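Local coordinates for ribokinase RBSK (Mycobacterium tuberculosis, PDB 3GO6), which probably catalyses the magnesium-dependent transfer of a phosphate from ATP to O-5 of D-ribose, as a homodimeric ribokinase of the PfkB carbohydrate kinase family, at residues A161-Q166 and A190-V195; D169-V174 and A256-N261; P210-I215 and A222-A227. All coordinates share one frame; numbering follows the deposited sequence.

In the fold
All three contacts lie on the large mixed sheet of the ribokinase fold or its helices. Contact 1 joins helix 155-167 to segment 190-195, which leads out of helix 183-192; contact 2 sets the turn after helix 246-257 against strand 171-175, the strand between those helices in the chain. Contacts 1 and 2 have centres about 10 Å apart, and Asp-194 OD2 lies 2.8 Å from Val-172 N. Contact 3 touches both, through Asp-194 O to His-212 N (2.8 Å) and Trp-258 CZ2 to His-212 CG (3.7 Å). It comes nearest the nucleotide site: Ala-222's side chain is about 4 Å from that of Cys-276, seen to bind ADP in this protein, though none is bound to this chain.

Contact 1: A161-Q166 and A190-V195; sequences AARAAQ and AAIADV
The direct hydrogen bond of this contact runs from Gln-166 to Ile-192. The amide nitrogen NE2 of Gln-166 donates to the backbone O of Ile-192 at 2.8 Å; the approach lies in the carbonyl plane, but the bond is bent, with 141° at the hydrogen, and the acceptor sits 25° out of the glutamine amide plane. An extended chain beyond CG carries the amide this far, and its other end, OE1, comes to 3.3 Å from CB of Ile-192. A water accepts a weak bond from Gln-166 NE2 and donates to Asp-194 OD2, 2.8 Å from the water oxygen. That carboxylate oxygen also takes the backbone N-H of Val-172.

The two segments belong to consecutive helices of the alternating beta-alpha architecture, 155-167 and 183-192, with strand 171-175 between them in the chain; 190-195 runs from the second helix into the next strand, 195-199.

Apolar packing comes from CD1 of Ile-192. With CG1 between the backbone N and the carbonyl carbon (chi1 63°), CD1 extends to the first helix, meeting CB of Ala-162 at 3.9 Å and CG of Arg-163 at 3.8 Å. The arginine chain passes at about a right angle to the isoleucine.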
ATOM      1  N   ALA A 161      16.592  22.502 -13.671  1.00 22.50           N
ATOM      2  CA  ALA A 161      17.813  21.695 -13.662  1.00 21.76           C
ATOM      3  C   ALA A 161      18.357  21.537 -15.078  1.00 21.16           C
ATOM      4  O   ALA A 161      19.571  21.638 -15.303  1.00 21.20           O
ATOM      5  CB  ALA A 161      17.549  20.327 -13.046  1.00 21.89           C
ATOM      6  N   ALA A 162      17.459  21.294 -16.031  1.00 21.44           N
ATOM      7  CA  ALA A 162      17.868  21.097 -17.432  1.00 22.38           C
ATOM      8  C   ALA A 162      18.556  22.337 -18.009  1.00 22.99           C
ATOM      9  O   ALA A 162      19.589  22.226 -18.676  1.00 23.05           O
ATOM     10  CB  ALA A 162      16.682  20.694 -18.287  1.00 21.65           C
ATOM     11  N   ARG A 163      17.987  23.512 -17.742  1.00 24.70           N
ATOM     12  CA  ARG A 163      18.562  24.775 -18.244  1.00 25.93           C
ATOM     13  C   ARG A 163      19.936  25.060 -17.643  1.00 26.82           C
ATOM     14  O   ARG A 163      20.851  25.483 -18.363  1.00 27.15           O
ATOM     15  CB  ARG A 163      17.615  25.949 -18.008  1.00 26.34           C
ATOM     16  CG  ARG A 163      16.456  25.976 -18.979  1.00 26.09           C
ATOM     17  CD  ARG A 163      15.348  26.899 -18.507  1.00 30.07           C
ATOM     18  NE  ARG A 163      14.358  27.058 -19.564  1.00 30.95           N
ATOM     19  CZ  ARG A 163      13.152  27.591 -19.404  1.00 33.58           C
ATOM     20  NH1 ARG A 163      12.755  28.027 -18.213  1.00 33.59           N
ATOM     21  NH2 ARG A 163      12.335  27.674 -20.447  1.00 33.64           N
ATOM     22  N   ALA A 164      20.082  24.816 -16.338  1.00 27.66           N
ATOM     23  CA  ALA A 164      21.394  24.919 -15.671  1.00 28.75           C
ATOM     24  C   ALA A 164      22.405  23.930 -16.253  1.00 29.53           C
ATOM     25  O   ALA A 164      23.509  24.315 -16.643  1.00 29.45           O
ATOM     26  CB  ALA A 164      21.245  24.712 -14.183  1.00 28.91           C
ATOM     27  N   ALA A 165      22.018  22.656 -16.339  1.00 30.24           N
ATOM     28  CA  ALA A 165      22.880  21.639 -16.928  1.00 31.28           C
ATOM     29  C   ALA A 165      23.316  22.014 -18.342  1.00 32.26           C
ATOM     30  O   ALA A 165      24.488  21.875 -18.688  1.00 32.43           O
ATOM     31  CB  ALA A 165      22.186  20.261 -16.934  1.00 31.17           C
ATOM     32  N   GLN A 166      22.379  22.484 -19.158  1.00 33.59           N
ATOM     33  CA  GLN A 166      22.705  22.786 -20.549  1.00 35.46           C
ATOM     34  C   GLN A 166      23.681  23.957 -20.699  1.00 35.87           C
ATOM     35  O   GLN A 166      24.554  23.933 -21.574  1.00 35.86           O
ATOM     36  CB  GLN A 166      21.453  23.039 -21.379  1.00 35.85           C
ATOM     37  CG  GLN A 166      21.668  22.673 -22.832  1.00 38.07           C
ATOM     38  CD  GLN A 166      20.376  22.412 -23.550  1.00 39.85           C
ATOM     39  OE1 GLN A 166      19.516  23.286 -23.612  1.00 41.18           O
ATOM     40  NE2 GLN A 166      20.229  21.202 -24.111  1.00 39.95           N
ATOM     41  N   ALA A 190      10.922  19.657 -23.385  1.00 21.06           N
ATOM     42  CA  ALA A 190      11.112  18.888 -24.629  1.00 21.95           C
ATOM     43  C   ALA A 190      11.987  19.645 -25.647  1.00 22.63           C
ATOM     44  O   ALA A 190      12.842  19.047 -26.321  1.00 23.60           O
ATOM     45  CB  ALA A 190       9.771  18.504 -25.231  1.00 21.21           C
ATOM     46  N   ALA A 191      11.799  20.963 -25.706  1.00 23.06           N
ATOM     47  CA  ALA A 191      12.543  21.856 -26.620  1.00 22.93           C
ATOM     48  C   ALA A 191      14.048  21.749 -26.446  1.00 22.74           C
ATOM     49  O   ALA A 191      14.799  21.927 -27.406  1.00 23.47           O
ATOM     50  CB  ALA A 191      12.085  23.326 -26.427  1.00 22.76           C
ATOM     51  N   ILE A 192      14.493  21.432 -25.231  1.00 22.47           N
ATOM     52  CA  ILE A 192      15.925  21.409 -24.921  1.00 22.33           C
ATOM     53  C   ILE A 192      16.535  20.043 -24.534  1.00 21.48           C
ATOM     54  O   ILE A 192      17.755  19.931 -24.423  1.00 21.72           O
ATOM     55  CB  ILE A 192      16.309  22.482 -23.840  1.00 22.62           C
ATOM     56  CG1 ILE A 192      15.610  22.209 -22.501  1.00 22.62           C
ATOM     57  CG2 ILE A 192      15.972  23.901 -24.337  1.00 23.34           C
ATOM     58  CD1 ILE A 192      16.161  23.038 -21.336  1.00 23.24           C
ATOM     59  N   ALA A 193      15.713  19.017 -24.315  1.00 20.34           N
ATOM     60  CA  ALA A 193      16.250  17.692 -23.924  1.00 19.39           C
ATOM     61  C   ALA A 193      17.160  17.113 -25.006  1.00 18.76           C
ATOM     62  O   ALA A 193      16.795  17.115 -26.180  1.00 19.02           O
ATOM     63  CB  ALA A 193      15.101  16.699 -23.612  1.00 18.62           C
ATOM     64  N   ASP A 194      18.321  16.610 -24.600  1.00 17.80           N
ATOM     65  CA  ASP A 194      19.233  15.896 -25.476  1.00 18.33           C
ATOM     66  C   ASP A 194      18.739  14.459 -25.712  1.00 17.69           C
ATOM     67  O   ASP A 194      18.738  13.968 -26.850  1.00 17.21           O
ATOM     68  CB  ASP A 194      20.658  15.879 -24.893  1.00 18.68           C
ATOM     69  CG  ASP A 194      21.294  17.280 -24.822  1.00 22.21           C
ATOM     70  OD1 ASP A 194      21.189  18.034 -25.817  1.00 20.77           O
ATOM     71  OD2 ASP A 194      21.890  17.635 -23.762  1.00 23.46           O
ATOM     72  N   VAL A 195      18.341  13.791 -24.625  1.00 16.57           N
ATOM     73  CA  VAL A 195      17.955  12.374 -24.636  1.00 15.08           C
ATOM     74  C   VAL A 195      16.667  12.269 -23.850  1.00 15.27           C
ATOM     75  O   VAL A 195      16.555  12.873 -22.776  1.00 14.86           O
ATOM     76  CB  VAL A 195      19.025  11.476 -23.914  1.00 15.44           C
ATOM     77  CG1 VAL A 195      18.683   9.971 -24.006  1.00 13.55           C
ATOM     78  CG2 VAL A 195      20.406  11.734 -24.456  1.00 15.27           C
TER
HETATM   79  O   HOH W   1      23.369  19.995 -23.197  1.00 47.77           O

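Contact 2: D169-V174 and A256-N261; sequences DAVVMV and ANWPRN
Strand 171-175 of the large central sheet is met here by the loop that follows helix 246-257, and Val-171, Met-173 and Trp-258 supply the apolar centre of the contact. Each of the two strand residues sends a methyl to the indole. CE of Met-173 lies 3.8 Å from CG of Trp-258 and 3.6 Å above the ring plane, displaced toward the rim, while the tryptophan's own neighbour Pro-259 places CD on the opposite face. The methionine chain is extended as far as SD and then bends at chi3 (-74°), which turns the methyl onto the indole. CG1 of Val-171 approaches obliquely, 3.8 Å from CD1 of Trp-258.

Val-171 and Met-173 alternate with Val-172, whose side chain points away from the loop. Trp-258 thus lies between strand 171-175 and helix 265-282, on one face of the large sheet of the ribokinase fold; Arg-268 and Ala-271 touch its side chain, and the ring makes an edge-to-face pair with His-212.

Toward the start of the strand the partners are polar atoms that make no hydrogen bonds across the contact. CG2 of Val-171 packs 3.5 Å from O of Pro-259 and 3.6 Å from OD1 of Asn-261. ND2 of Asn-261 is 3.7 Å from OD1 of Asp-169, too long for a bond; it makes a weak hydrogen bond to Asp-194 OD2. Asp-169, with positive phi, is the C-prime residue of the Schellman motif ending helix 155-167: Ala-170 N bonds to Ala-165 O and Asp-169 N to Gln-166 O.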
ATOM      1  N   ASP A 169      27.013  22.799 -20.486  1.00 34.50           N
ATOM      2  CA  ASP A 169      27.182  21.772 -21.532  1.00 34.06           C
ATOM      3  C   ASP A 169      27.167  20.325 -21.017  1.00 31.80           C
ATOM      4  O   ASP A 169      27.860  19.460 -21.555  1.00 31.96           O
ATOM      5  CB  ASP A 169      28.395  22.063 -22.452  1.00 35.52           C
ATOM      6  CG  ASP A 169      28.389  21.216 -23.756  1.00 39.19           C
ATOM      7  OD1 ASP A 169      27.316  21.060 -24.409  1.00 43.78           O
ATOM      8  OD2 ASP A 169      29.477  20.700 -24.131  1.00 44.17           O
ATOM      9  N   ALA A 170      26.356  20.074 -19.986  1.00 28.86           N
ATOM     10  CA  ALA A 170      26.030  18.706 -19.563  1.00 26.06           C
ATOM     11  C   ALA A 170      24.923  18.134 -20.442  1.00 24.41           C
ATOM     12  O   ALA A 170      24.066  18.877 -20.941  1.00 24.00           O
ATOM     13  CB  ALA A 170      25.592  18.691 -18.122  1.00 25.27           C
ATOM     14  N   VAL A 171      24.922  16.814 -20.609  1.00 22.31           N
ATOM     15  CA  VAL A 171      23.816  16.137 -21.276  1.00 20.81           C
ATOM     16  C   VAL A 171      22.499  16.284 -20.482  1.00 20.17           C
ATOM     17  O   VAL A 171      22.453  15.995 -19.288  1.00 20.04           O
ATOM     18  CB  VAL A 171      24.126  14.639 -21.478  1.00 20.65           C
ATOM     19  CG1 VAL A 171      22.917  13.907 -22.104  1.00 19.30           C
ATOM     20  CG2 VAL A 171      25.380  14.465 -22.328  1.00 21.35           C
ATOM     21  N   VAL A 172      21.436  16.729 -21.150  1.00 19.01           N
ATOM     22  CA  VAL A 172      20.110  16.747 -20.542  1.00 18.56           C
ATOM     23  C   VAL A 172      19.377  15.450 -20.916  1.00 18.15           C
ATOM     24  O   VAL A 172      19.013  15.234 -22.068  1.00 17.64           O
ATOM     25  CB  VAL A 172      19.277  17.990 -20.931  1.00 18.59           C
ATOM     26  CG1 VAL A 172      17.889  17.896 -20.336  1.00 17.23           C
ATOM     27  CG2 VAL A 172      19.977  19.279 -20.460  1.00 20.81           C
ATOM     28  N   MET A 173      19.164  14.597 -19.917  1.00 17.72           N
ATOM     29  CA  MET A 173      18.527  13.300 -20.120  1.00 16.75           C
ATOM     30  C   MET A 173      17.268  13.213 -19.260  1.00 16.47           C
ATOM     31  O   MET A 173      17.333  13.354 -18.025  1.00 16.86           O
ATOM     32  CB  MET A 173      19.534  12.187 -19.780  1.00 16.48           C
ATOM     33  CG  MET A 173      19.035  10.742 -20.048  1.00 16.82           C
ATOM     34  SD  MET A 173      20.273   9.470 -19.668  1.00 17.91           S
ATOM     35  CE  MET A 173      21.410   9.677 -21.041  1.00 15.32           C
ATOM     36  N   VAL A 174      16.123  13.008 -19.905  1.00 15.24           N
ATOM     37  CA  VAL A 174      14.838  13.018 -19.230  1.00 15.45           C
ATOM     38  C   VAL A 174      14.169  11.667 -19.377  1.00 15.85           C
ATOM     39  O   VAL A 174      14.003  11.151 -20.490  1.00 15.59           O
ATOM     40  CB  VAL A 174      13.896  14.143 -19.779  1.00 16.01           C
ATOM     41  CG1 VAL A 174      12.523  14.135 -19.073  1.00 15.98           C
ATOM     42  CG2 VAL A 174      14.568  15.508 -19.644  1.00 15.72           C
ATOM     43  N   ALA A 256      24.949   6.627 -16.940  1.00 17.28           N
ATOM     44  CA  ALA A 256      26.308   6.289 -16.511  1.00 18.41           C
ATOM     45  C   ALA A 256      27.259   5.994 -17.680  1.00 19.89           C
ATOM     46  O   ALA A 256      28.488   5.956 -17.482  1.00 20.48           O
ATOM     47  CB  ALA A 256      26.267   5.095 -15.578  1.00 18.13           C
ATOM     48  N   ASN A 257      26.694   5.785 -18.875  1.00 20.37           N
ATOM     49  CA  ASN A 257      27.461   5.412 -20.086  1.00 21.34           C
ATOM     50  C   ASN A 257      27.357   6.350 -21.281  1.00 21.94           C
ATOM     51  O   ASN A 257      28.058   6.155 -22.286  1.00 22.76           O
ATOM     52  CB  ASN A 257      27.069   3.990 -20.518  1.00 20.78           C
ATOM     53  CG  ASN A 257      27.576   2.942 -19.561  1.00 20.75           C
ATOM     54  OD1 ASN A 257      28.728   2.529 -19.650  1.00 23.30           O
ATOM     55  ND2 ASN A 257      26.739   2.529 -18.616  1.00 18.29           N
ATOM     56  N   TRP A 258      26.489   7.353 -21.197  1.00 22.29           N
ATOM     57  CA  TRP A 258      26.290   8.291 -22.283  1.00 23.75           C
ATOM     58  C   TRP A 258      27.485   9.254 -22.435  1.00 25.45           C
ATOM     59  O   TRP A 258      27.941   9.825 -21.442  1.00 25.49           O
ATOM     60  CB  TRP A 258      25.027   9.107 -22.054  1.00 22.98           C
ATOM     61  CG  TRP A 258      24.436   9.663 -23.322  1.00 21.93           C
ATOM     62  CD1 TRP A 258      24.587  10.929 -23.817  1.00 22.45           C
ATOM     63  CD2 TRP A 258      23.578   8.970 -24.244  1.00 21.42           C
ATOM     64  NE1 TRP A 258      23.879  11.065 -24.997  1.00 21.83           N
ATOM     65  CE2 TRP A 258      23.259   9.874 -25.282  1.00 21.26           C
ATOM     66  CE3 TRP A 258      23.065   7.665 -24.300  1.00 20.53           C
ATOM     67  CZ2 TRP A 258      22.421   9.530 -26.341  1.00 21.51           C
ATOM     68  CZ3 TRP A 258      22.241   7.320 -25.356  1.00 21.67           C
ATOM     69  CH2 TRP A 258      21.937   8.243 -26.374  1.00 22.45           C
ATOM     70  N   PRO A 259      27.983   9.452 -23.680  1.00 27.03           N
ATOM     71  CA  PRO A 259      29.152  10.346 -23.878  1.00 28.87           C
ATOM     72  C   PRO A 259      28.814  11.836 -23.690  1.00 30.46           C
ATOM     73  O   PRO A 259      27.657  12.205 -23.758  1.00 30.20           O
ATOM     74  CB  PRO A 259      29.508  10.107 -25.348  1.00 28.52           C
ATOM     75  CG  PRO A 259      28.190   9.766 -25.985  1.00 27.47           C
ATOM     76  CD  PRO A 259      27.509   8.884 -24.958  1.00 26.63           C
ATOM     77  N   ARG A 260      29.827  12.683 -23.495  1.00 33.70           N
ATOM     78  CA  ARG A 260      29.648  14.154 -23.495  1.00 36.68           C
ATOM     79  C   ARG A 260      29.244  14.672 -24.882  1.00 37.12           C
ATOM     80  O   ARG A 260      29.628  14.079 -25.898  1.00 37.17           O
ATOM     81  CB  ARG A 260      30.917  14.850 -23.001  1.00 36.83           C
ATOM     82  CG  ARG A 260      31.433  14.297 -21.641  1.00 39.59           C
ATOM     83  CD  ARG A 260      32.572  15.138 -21.053  1.00 40.72           C
ATOM     84  NE  ARG A 260      33.389  14.373 -20.103  1.00 47.89           N
ATOM     85  CZ  ARG A 260      34.192  14.912 -19.183  1.00 51.35           C
ATOM     86  NH1 ARG A 260      34.292  16.238 -19.057  1.00 52.55           N
ATOM     87  NH2 ARG A 260      34.894  14.122 -18.372  1.00 52.79           N
ATOM     88  N   ASN A 261      28.446  15.747 -24.920  1.00 37.87           N
ATOM     89  CA  ASN A 261      27.953  16.319 -26.186  1.00 38.91           C
ATOM     90  C   ASN A 261      29.136  16.757 -27.092  1.00 39.06           C
ATOM     91  O   ASN A 261      30.189  17.135 -26.571  1.00 39.35           O
ATOM     92  CB  ASN A 261      27.033  17.520 -25.919  1.00 39.28           C
ATOM     93  CG  ASN A 261      25.696  17.143 -25.245  1.00 40.24           C
ATOM     94  OD1 ASN A 261      25.093  16.092 -25.523  1.00 38.29           O
ATOM     95  ND2 ASN A 261      25.203  18.051 -24.385  1.00 41.19           N
TER

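Contact 3: P210-I215 and A222-A227; sequences PTHFVI and ARYVGA
His-212 and Tyr-224 meet edge to edge on one face of an antiparallel hairpin formed by strands 212-216 and 222-226. ND1 of the imidazole and OH of the phenol form a hydrogen bond of 2.6 Å (157°), each lying near the plane of the other's ring, and the ring planes are 42° apart. Tyr-224 reaches across with CG anti to the backbone N (chi1 171°). On this buried side CG1 of Val-214 lies 4.3 Å from CB of Ala-222, Leu-272 of helix 265-282 touches both Val-214 and Tyr-224, and Phe-231 stacks on the tyrosine ring.

Backbone bonds pair Phe-213 with Val-225 and Ile-215 with Arg-223, both hydrogen-bonded pairs; Arg-223 N to Ile-215 O is 2.8 Å. Ala-227 N adds a bond of 3.1 Å to Thr-211 O, and CA of Gly-226 comes 3.2 Å from that oxygen in a CA-H...O contact, at backbone angles suited to glycine.

The other face is looser: Phe-213, Arg-223 and Val-225 are partly exposed, while Ile-215 is buried against helix 200-205. CD1 of Ile-215 is 4.0 Å from CG2 of Val-225 and lies over one face of the Arg-223 guanidinium; the isoleucine and arginine side chains lie side by side and point the same way. A water bridges Pro-210 O and Val-225 O, 2.8 Å from the latter.

Arg-223 is held by a salt bridge from NH2 to Glu-200, which suggests that its charge is balanced locally while Ile-215 supplies an apolar bed; on the buried face His-212 ND1 has Tyr-224 OH as partner, and that OH also takes the N-H of Asp-228.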
ATOM      1  N   PRO A 210      13.419  14.705 -29.004  1.00 22.55           N
ATOM      2  CA  PRO A 210      14.739  15.159 -28.595  1.00 21.77           C
ATOM      3  C   PRO A 210      15.766  14.772 -29.637  1.00 21.13           C
ATOM      4  O   PRO A 210      15.431  14.083 -30.608  1.00 21.18           O
ATOM      5  CB  PRO A 210      14.986  14.357 -27.312  1.00 22.13           C
ATOM      6  CG  PRO A 210      14.308  13.019 -27.627  1.00 21.98           C
ATOM      7  CD  PRO A 210      13.053  13.416 -28.363  1.00 22.24           C
ATOM      8  N   THR A 211      17.013  15.173 -29.431  1.00 19.85           N
ATOM      9  CA  THR A 211      18.083  14.751 -30.325  1.00 19.94           C
ATOM     10  C   THR A 211      18.148  13.221 -30.377  1.00 19.74           C
ATOM     11  O   THR A 211      18.306  12.641 -31.454  1.00 19.35           O
ATOM     12  CB  THR A 211      19.431  15.325 -29.874  1.00 19.88           C
ATOM     13  OG1 THR A 211      19.258  16.714 -29.586  1.00 19.86           O
ATOM     14  CG2 THR A 211      20.495  15.160 -30.972  1.00 20.12           C
ATOM     15  N   HIS A 212      18.000  12.578 -29.215  1.00 18.36           N
ATOM     16  CA  HIS A 212      18.096  11.124 -29.111  1.00 18.44           C
ATOM     17  C   HIS A 212      16.882  10.578 -28.338  1.00 18.95           C
ATOM     18  O   HIS A 212      16.831  10.709 -27.117  1.00 19.33           O
ATOM     19  CB  HIS A 212      19.406  10.742 -28.412  1.00 17.40           C
ATOM     20  CG  HIS A 212      20.617  11.399 -29.002  1.00 18.47           C
ATOM     21  ND1 HIS A 212      21.183  10.985 -30.194  1.00 18.27           N
ATOM     22  CD2 HIS A 212      21.379  12.431 -28.565  1.00 18.42           C
ATOM     23  CE1 HIS A 212      22.234  11.740 -30.468  1.00 17.54           C
ATOM     24  NE2 HIS A 212      22.372  12.628 -29.498  1.00 18.94           N
ATOM     25  N   PHE A 213      15.911  10.000 -29.048  1.00 18.67           N
ATOM     26  CA  PHE A 213      14.694   9.451 -28.442  1.00 18.91           C
ATOM     27  C   PHE A 213      14.931   7.955 -28.220  1.00 18.61           C
ATOM     28  O   PHE A 213      15.138   7.207 -29.178  1.00 18.45           O
ATOM     29  CB  PHE A 213      13.472   9.669 -29.349  1.00 19.06           C
ATOM     30  CG  PHE A 213      12.171   9.953 -28.615  1.00 19.56           C
ATOM     31  CD1 PHE A 213      11.991   9.598 -27.260  1.00 19.80           C
ATOM     32  CD2 PHE A 213      11.103  10.555 -29.298  1.00 21.44           C
ATOM     33  CE1 PHE A 213      10.790   9.861 -26.600  1.00 19.85           C
ATOM     34  CE2 PHE A 213       9.889  10.835 -28.655  1.00 22.03           C
ATOM     35  CZ  PHE A 213       9.723  10.489 -27.297  1.00 20.40           C
ATOM     36  N   VAL A 214      14.945   7.542 -26.951  1.00 17.62           N
ATOM     37  CA  VAL A 214      15.216   6.153 -26.566  1.00 16.88           C
ATOM     38  C   VAL A 214      13.920   5.565 -26.049  1.00 17.31           C
ATOM     39  O   VAL A 214      13.458   5.891 -24.944  1.00 17.26           O
ATOM     40  CB  VAL A 214      16.343   6.050 -25.498  1.00 16.92           C
ATOM     41  CG1 VAL A 214      16.593   4.587 -25.105  1.00 15.88           C
ATOM     42  CG2 VAL A 214      17.646   6.681 -26.011  1.00 15.62           C
ATOM     43  N   ILE A 215      13.301   4.712 -26.850  1.00 17.40           N
ATOM     44  CA  ILE A 215      11.991   4.195 -26.503  1.00 18.18           C
ATOM     45  C   ILE A 215      12.156   2.750 -26.054  1.00 18.68           C
ATOM     46  O   ILE A 215      12.506   1.884 -26.845  1.00 19.07           O
ATOM     47  CB  ILE A 215      10.965   4.307 -27.668  1.00 18.54           C
ATOM     48  CG1 ILE A 215      10.806   5.757 -28.144  1.00 20.11           C
ATOM     49  CG2 ILE A 215       9.595   3.781 -27.246  1.00 18.47           C
ATOM     50  CD1 ILE A 215      11.763   6.090 -29.279  1.00 24.23           C
ATOM     51  N   ALA A 222      15.194  -1.829 -26.731  1.00 23.64           N
ATOM     52  CA  ALA A 222      14.864  -0.432 -26.976  1.00 23.75           C
ATOM     53  C   ALA A 222      14.933  -0.095 -28.460  1.00 23.99           C
ATOM     54  O   ALA A 222      15.650  -0.746 -29.224  1.00 24.30           O
ATOM     55  CB  ALA A 222      15.798   0.501 -26.165  1.00 23.39           C
ATOM     56  N   ARG A 223      14.159   0.914 -28.843  1.00 23.94           N
ATOM     57  CA  ARG A 223      14.124   1.491 -30.188  1.00 24.56           C
ATOM     58  C   ARG A 223      14.762   2.885 -30.064  1.00 24.12           C
ATOM     59  O   ARG A 223      14.477   3.615 -29.107  1.00 22.66           O
ATOM     60  CB  ARG A 223      12.654   1.636 -30.576  1.00 25.37           C
ATOM     61  CG  ARG A 223      12.319   1.881 -31.988  1.00 29.96           C
ATOM     62  CD  ARG A 223      10.828   1.525 -32.253  1.00 32.94           C
ATOM     63  NE  ARG A 223       9.826   2.307 -31.503  1.00 34.90           N
ATOM     64  CZ  ARG A 223       9.493   3.573 -31.773  1.00 36.26           C
ATOM     65  NH1 ARG A 223      10.110   4.241 -32.739  1.00 36.15           N
ATOM     66  NH2 ARG A 223       8.555   4.191 -31.065  1.00 35.67           N
ATOM     67  N   TYR A 224      15.621   3.248 -31.012  1.00 23.08           N
ATOM     68  CA  TYR A 224      16.192   4.600 -31.074  1.00 23.48           C
ATOM     69  C   TYR A 224      15.644   5.365 -32.290  1.00 24.20           C
ATOM     70  O   TYR A 224      15.576   4.808 -33.394  1.00 23.80           O
ATOM     71  CB  TYR A 224      17.719   4.523 -31.125  1.00 22.83           C
ATOM     72  CG  TYR A 224      18.413   5.830 -31.413  1.00 23.23           C
ATOM     73  CD1 TYR A 224      19.016   6.561 -30.383  1.00 23.18           C
ATOM     74  CD2 TYR A 224      18.472   6.349 -32.714  1.00 21.33           C
ATOM     75  CE1 TYR A 224      19.643   7.761 -30.631  1.00 22.96           C
ATOM     76  CE2 TYR A 224      19.110   7.560 -32.975  1.00 23.99           C
ATOM     77  CZ  TYR A 224      19.692   8.259 -31.931  1.00 23.51           C
ATOM     78  OH  TYR A 224      20.329   9.443 -32.168  1.00 22.07           O
ATOM     79  N   VAL A 225      15.240   6.620 -32.065  1.00 24.34           N
ATOM     80  CA  VAL A 225      14.896   7.561 -33.136  1.00 24.40           C
ATOM     81  C   VAL A 225      15.615   8.883 -32.865  1.00 24.52           C
ATOM     82  O   VAL A 225      15.453   9.476 -31.790  1.00 23.71           O
ATOM     83  CB  VAL A 225      13.380   7.852 -33.224  1.00 25.18           C
ATOM     84  CG1 VAL A 225      13.056   8.681 -34.486  1.00 25.75           C
ATOM     85  CG2 VAL A 225      12.557   6.568 -33.206  1.00 25.78           C
ATOM     86  N   GLY A 226      16.430   9.335 -33.816  1.00 24.19           N
ATOM     87  CA  GLY A 226      17.054  10.649 -33.688  1.00 24.96           C
ATOM     88  C   GLY A 226      18.165  10.897 -34.675  1.00 26.01           C
ATOM     89  O   GLY A 226      18.171  10.322 -35.776  1.00 25.63           O
ATOM     90  N   ALA A 227      19.122  11.731 -34.264  1.00 26.52           N
ATOM     91  CA  ALA A 227      20.229  12.146 -35.119  1.00 27.90           C
ATOM     92  C   ALA A 227      21.021  10.984 -35.716  1.00 29.19           C
ATOM     93  O   ALA A 227      21.630  11.143 -36.778  1.00 29.72           O
ATOM     94  CB  ALA A 227      21.167  13.088 -34.363  1.00 27.57           C
TER
HETATM   95  O   HOH W   2      14.354  12.055 -32.028  1.00 20.23           O